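Local coordinates for D-alanyl-D-alanine carboxypeptidase (Streptococcus pneumoniae R6, PDB 1XP4), which probably removes the terminal D-alanine from peptidoglycan precursor peptides, acting as a serine-type D-alanyl-D-alanine carboxypeptidase in cell wall synthesis, at residues D70-L75 with L112-A117; L97-V102 with S196-M201. All coordinates share one frame; numbering follows the deposited sequence.

Contact 1. Residues D70-L75 with L112-A117; sequences DYPYQL and LAEKIA
The carboxylate of E114 reaches across from one helix to another and divides its two oxygens between Y71 and P72. OE2 lies at the edge of the Y71 ring, close to its plane and 4.2 Å from CD2, while OE1 approaches CG of the P72 ring at 4.1 Å. The planes of the aromatic ring and the carboxylate stand 62° apart, so the two flat groups meet without stacking. E114 bridges the gap because its chain is extended beyond CG, with CG itself anti to the carbonyl carbon (chi1 -63°). The backbones stay well separated, with 9.6 Å between the CA atoms of P72 and E114. In the S11 peptidase domain, which belongs to the beta-lactamase clan, this joins the short helix 70-74 to the end of helix 106-117, in the helical part of the fold. The polar ends are held from elsewhere: OE1 of E114 is hydrogen-bonded to the hydroxyl of S69, just ahead of the short helix, and the hydroxyl of Y71 pairs with E120 at the start of helix 120-133. Y71 and P72 also rest on I110, one turn earlier on helix 106-117, which extends the packing along that helix.

Contact 2. Residues L97-V102 with S196-M201; sequences LEATLV and STFAGM
A99 sets its methyl group against the F198 ring, with CB 3.8 Å from CE1 and equally near CD1. The methyl comes in obliquely to the ring and is nearest the CD1-CE1 bond. F198 has its CG anti to the backbone N (chi1 -178°), and although its CB does not point at the helix, the ring swings back to reach it. The ring also touches E95 and L96 of helix 93-103 and I84, and it stacks with Y91. One residue before A99, E98 extends from the same helix toward S196, whose CB lies 3.8 Å from E98 CG. The E98 chain bends at chi2 (124°), turning the carboxylate to the serine side of the helix. Here the model places the oxygens too close together, so the detail of their approach is doubtful. E98 OE2 forms a salt bridge with K193, just ahead of strand 195-198; a charge pair thus lies beside the apolar packing of A99 on F198. Strand segment 196-198 runs at 127° to helix segment 97-102, their axes 8.7 Å apart at closest approach. The strand forms a hairpin with strand 201-204, closed by a tight turn through A199 and G200. The arrangement is a two-stranded beta-hairpin laid against a buried helix of the S11 peptidase domain, of the beta-lactamase clan, and that helix leads into the loop carrying S104, a predicted active-site residue.

Contact 1 and contact 2 both belong to the D-alanyl-D-alanine carboxypeptidase domain, their centres about 16 Å apart. Their segments alternate along the chain, in the order 70-75, 97-102, 112-117 and 196-201. Helices 93-103 and 106-117 follow each other in sequence and supply one segment to each contact. They also join the two directly, since L112 CD1 packs 3.9 Å from T100 OG1. The predicted active-site residue S104 falls in the turn between these helices. Thus the short helix 70-74 and the hairpin 195-204 pack against successive helices that flank a probable catalytic position.

Contact 1. Residues D70-L75 with L112-A117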
loop_
_atom_site.group_PDB
_atom_site.type_symbol
_atom_site.label_atom_id
_atom_site.label_comp_id
_atom_site.label_asym_id
_atom_site.label_seq_id
_atom_site.Cartn_x
_atom_site.Cartn_y
_atom_site.Cartn_z
ATOM N N ASP A 70 25.768 17.090 4.045
ATOM C CA ASP A 70 26.026 17.285 5.467
ATOM C C ASP A 70 24.859 16.893 6.382
ATOM O O ASP A 70 25.020 16.081 7.298
ATOM C CB ASP A 70 26.400 18.744 5.734
ATOM C CG ASP A 70 27.579 19.215 4.896
ATOM O OD1 ASP A 70 28.434 18.376 4.523
ATOM O OD2 ASP A 70 27.651 20.440 4.632
ATOM N N TYR A 71 23.695 17.484 6.136
ATOM C CA TYR A 71 22.497 17.219 6.925
ATOM C C TYR A 71 22.181 15.728 7.083
ATOM O O TYR A 71 22.078 15.232 8.204
ATOM C CB TYR A 71 21.314 17.984 6.310
ATOM C CG TYR A 71 19.922 17.494 6.665
ATOM C CD1 TYR A 71 19.583 17.141 7.973
ATOM C CD2 TYR A 71 18.922 17.437 5.689
ATOM C CE1 TYR A 71 18.281 16.744 8.299
ATOM C CE2 TYR A 71 17.620 17.045 6.001
ATOM C CZ TYR A 71 17.303 16.698 7.307
ATOM O OH TYR A 71 16.013 16.299 7.609
ATOM N N PRO A 72 22.034 14.992 5.969
ATOM C CA PRO A 72 21.729 13.568 6.104
ATOM C C PRO A 72 22.920 12.796 6.643
ATOM O O PRO A 72 22.766 11.828 7.377
ATOM C CB PRO A 72 21.387 13.146 4.677
ATOM C CG PRO A 72 20.940 14.414 4.040
ATOM C CD PRO A 72 21.929 15.405 4.562
ATOM N N TYR A 73 24.115 13.228 6.278
ATOM C CA TYR A 73 25.307 12.533 6.716
ATOM C C TYR A 73 25.554 12.660 8.211
ATOM O O TYR A 73 25.850 11.670 8.881
ATOM C CB TYR A 73 26.516 13.036 5.934
ATOM C CG TYR A 73 27.830 12.501 6.441
ATOM C CD1 TYR A 73 28.088 11.124 6.469
ATOM C CD2 TYR A 73 28.809 13.366 6.918
ATOM C CE1 TYR A 73 29.287 10.630 6.966
ATOM C CE2 TYR A 73 30.010 12.886 7.416
ATOM C CZ TYR A 73 30.245 11.522 7.441
ATOM O OH TYR A 73 31.438 11.067 7.956
ATOM N N GLN A 74 25.438 13.871 8.739
ATOM C CA GLN A 74 25.661 14.084 10.164
ATOM C C GLN A 74 24.596 13.396 10.986
ATOM O O GLN A 74 24.865 12.880 12.066
ATOM C CB GLN A 74 25.650 15.573 10.495
ATOM C CG GLN A 74 26.952 16.299 10.212
ATOM C CD GLN A 74 26.713 17.715 9.724
ATOM O OE1 GLN A 74 25.667 18.315 10.004
ATOM N NE2 GLN A 74 27.684 18.262 8.993
ATOM N N LEU A 75 23.379 13.397 10.468
ATOM C CA LEU A 75 22.266 12.786 11.167
ATOM C C LEU A 75 22.553 11.338 11.551
ATOM O O LEU A 75 21.837 10.747 12.360
ATOM C CB LEU A 75 21.013 12.851 10.293
ATOM C CG LEU A 75 19.697 12.374 10.897
ATOM C CD1 LEU A 75 19.393 13.175 12.145
ATOM C CD2 LEU A 75 18.589 12.536 9.884
ATOM N N LEU A 112 17.528 10.420 -0.921
ATOM C CA LEU A 112 16.696 10.209 -2.101
ATOM C C LEU A 112 15.854 11.450 -2.420
ATOM O O LEU A 112 15.701 11.836 -3.585
ATOM C CB LEU A 112 15.778 9.006 -1.879
ATOM C CG LEU A 112 16.440 7.627 -1.943
ATOM C CD1 LEU A 112 15.495 6.558 -1.406
ATOM C CD2 LEU A 112 16.846 7.331 -3.378
ATOM N N ALA A 113 15.317 12.067 -1.369
ATOM C CA ALA A 113 14.479 13.251 -1.505
ATOM C C ALA A 113 15.230 14.434 -2.116
ATOM O O ALA A 113 14.718 15.097 -3.021
ATOM C CB ALA A 113 13.903 13.637 -0.142
ATOM N N GLU A 114 16.434 14.703 -1.617
ATOM C CA GLU A 114 17.235 15.809 -2.135
ATOM C C GLU A 114 17.608 15.526 -3.580
ATOM O O GLU A 114 17.699 16.436 -4.401
ATOM C CB GLU A 114 18.512 15.992 -1.321
ATOM C CG GLU A 114 18.286 16.369 0.119
ATOM C CD GLU A 114 19.549 16.900 0.763
ATOM O OE1 GLU A 114 20.642 16.380 0.442
ATOM O OE2 GLU A 114 19.448 17.834 1.590
ATOM N N LYS A 115 17.826 14.253 -3.886
ATOM C CA LYS A 115 18.173 13.849 -5.233
ATOM C C LYS A 115 17.016 14.097 -6.191
ATOM O O LYS A 115 17.228 14.507 -7.333
ATOM C CB LYS A 115 18.523 12.366 -5.262
ATOM C CG LYS A 115 18.971 11.856 -6.620
ATOM C CD LYS A 115 20.266 12.534 -7.037
ATOM C CE LYS A 115 20.893 11.859 -8.241
ATOM N NZ LYS A 115 22.111 12.575 -8.694
ATOM N N ILE A 116 15.793 13.853 -5.727
ATOM C CA ILE A 116 14.622 14.024 -6.581
ATOM C C ILE A 116 14.048 15.436 -6.651
ATOM O O ILE A 116 13.547 15.842 -7.699
ATOM C CB ILE A 116 13.480 13.038 -6.173
ATOM C CG1 ILE A 116 13.965 11.592 -6.321
ATOM C CG2 ILE A 116 12.245 13.239 -7.064
ATOM C CD1 ILE A 116 12.916 10.545 -5.996
ATOM N N ALA A 117 14.121 16.189 -5.557
ATOM C CA ALA A 117 13.561 17.541 -5.546
ATOM C C ALA A 117 14.530 18.663 -5.178
ATOM O O ALA A 117 14.130 19.831 -5.097
ATOM C CB ALA A 117 12.348 17.585 -4.616
#

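Contact 2. Residues L97-V102 with S196-M201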
loop_
_atom_site.group_PDB
_atom_site.type_symbol
_atom_site.label_atom_id
_atom_site.label_comp_id
_atom_site.label_asym_id
_atom_site.label_seq_id
_atom_site.Cartn_x
_atom_site.Cartn_y
_atom_site.Cartn_z
ATOM N N LEU A 97 17.144 2.918 -1.468
ATOM C CA LEU A 97 15.791 2.391 -1.462
ATOM C C LEU A 97 15.732 1.162 -0.560
ATOM O O LEU A 97 14.820 1.007 0.253
ATOM C CB LEU A 97 15.385 1.997 -2.876
ATOM C CG LEU A 97 14.100 2.615 -3.414
ATOM C CD1 LEU A 97 13.851 2.060 -4.810
ATOM C CD2 LEU A 97 12.939 2.304 -2.485
ATOM N N GLU A 98 16.712 0.286 -0.715
ATOM C CA GLU A 98 16.771 -0.923 0.081
ATOM C C GLU A 98 16.987 -0.525 1.542
ATOM O O GLU A 98 16.311 -1.036 2.434
ATOM C CB GLU A 98 17.916 -1.815 -0.416
ATOM C CG GLU A 98 17.734 -3.302 -0.139
ATOM C CD GLU A 98 17.813 -4.145 -1.405
ATOM O OE1 GLU A 98 17.123 -3.812 -2.391
ATOM O OE2 GLU A 98 18.557 -5.147 -1.415
ATOM N N ALA A 99 17.917 0.398 1.781
ATOM C CA ALA A 99 18.207 0.862 3.137
ATOM C C ALA A 99 16.978 1.523 3.777
ATOM O O ALA A 99 16.720 1.350 4.972
ATOM C CB ALA A 99 19.374 1.831 3.116
ATOM N N THR A 100 16.220 2.269 2.977
ATOM C CA THR A 100 15.024 2.948 3.464
ATOM C C THR A 100 13.912 1.986 3.884
ATOM O O THR A 100 13.429 2.035 5.015
ATOM C CB THR A 100 14.446 3.915 2.391
ATOM O OG1 THR A 100 15.343 5.011 2.195
ATOM C CG2 THR A 100 13.106 4.467 2.825
ATOM N N LEU A 101 13.507 1.110 2.974
ATOM C CA LEU A 101 12.422 0.184 3.254
ATOM C C LEU A 101 12.744 -0.963 4.199
ATOM O O LEU A 101 11.892 -1.384 4.978
ATOM C CB LEU A 101 11.884 -0.375 1.939
ATOM C CG LEU A 101 11.197 0.649 1.034
ATOM C CD1 LEU A 101 10.929 0.049 -0.331
ATOM C CD2 LEU A 101 9.906 1.099 1.686
ATOM N N VAL A 102 13.969 -1.466 4.143
ATOM C CA VAL A 102 14.359 -2.583 4.992
ATOM C C VAL A 102 14.834 -2.203 6.393
ATOM O O VAL A 102 14.474 -2.857 7.374
ATOM C CB VAL A 102 15.463 -3.412 4.312
ATOM C CG1 VAL A 102 15.876 -4.564 5.214
ATOM C CG2 VAL A 102 14.967 -3.926 2.966
ATOM N N SER A 196 19.370 -7.759 3.645
ATOM C CA SER A 196 19.931 -7.457 2.342
ATOM C C SER A 196 21.316 -6.871 2.533
ATOM O O SER A 196 21.831 -6.831 3.652
ATOM C CB SER A 196 19.023 -6.464 1.611
ATOM O OG SER A 196 19.592 -6.048 0.385
ATOM N N THR A 197 21.920 -6.413 1.445
ATOM C CA THR A 197 23.253 -5.845 1.528
ATOM C C THR A 197 23.235 -4.381 1.129
ATOM O O THR A 197 22.552 -3.998 0.182
ATOM C CB THR A 197 24.241 -6.579 0.605
ATOM O OG1 THR A 197 23.776 -7.911 0.348
ATOM C CG2 THR A 197 25.597 -6.652 1.264
ATOM N N PHE A 198 23.984 -3.566 1.862
ATOM C CA PHE A 198 24.065 -2.142 1.572
ATOM C C PHE A 198 25.519 -1.780 1.343
ATOM O O PHE A 198 26.258 -1.497 2.288
ATOM C CB PHE A 198 23.523 -1.311 2.731
ATOM C CG PHE A 198 23.547 0.166 2.470
ATOM C CD1 PHE A 198 22.665 0.734 1.554
ATOM C CD2 PHE A 198 24.458 0.987 3.124
ATOM C CE1 PHE A 198 22.688 2.100 1.290
ATOM C CE2 PHE A 198 24.493 2.355 2.870
ATOM C CZ PHE A 198 23.600 2.915 1.947
ATOM N N ALA A 199 25.928 -1.800 0.083
ATOM C CA ALA A 199 27.298 -1.472 -0.265
ATOM C C ALA A 199 28.286 -2.261 0.587
ATOM O O ALA A 199 29.240 -1.694 1.118
ATOM C CB ALA A 199 27.534 0.022 -0.088
ATOM N N GLY A 200 28.055 -3.565 0.728
ATOM C CA GLY A 200 28.971 -4.375 1.510
ATOM C C GLY A 200 28.463 -4.923 2.831
ATOM O O GLY A 200 28.437 -6.136 3.016
HETATM N N MSE A 201 28.075 -4.056 3.762
HETATM C CA MSE A 201 27.584 -4.528 5.054
HETATM C C MSE A 201 26.177 -5.096 4.908
HETATM O O MSE A 201 25.494 -4.845 3.912
HETATM C CB MSE A 201 27.569 -3.394 6.080
HETATM C CG MSE A 201 26.443 -2.404 5.873
HETATM SE SE MSE A 201 26.323 -1.125 7.300
HETATM C CE MSE A 201 25.540 -2.247 8.657
#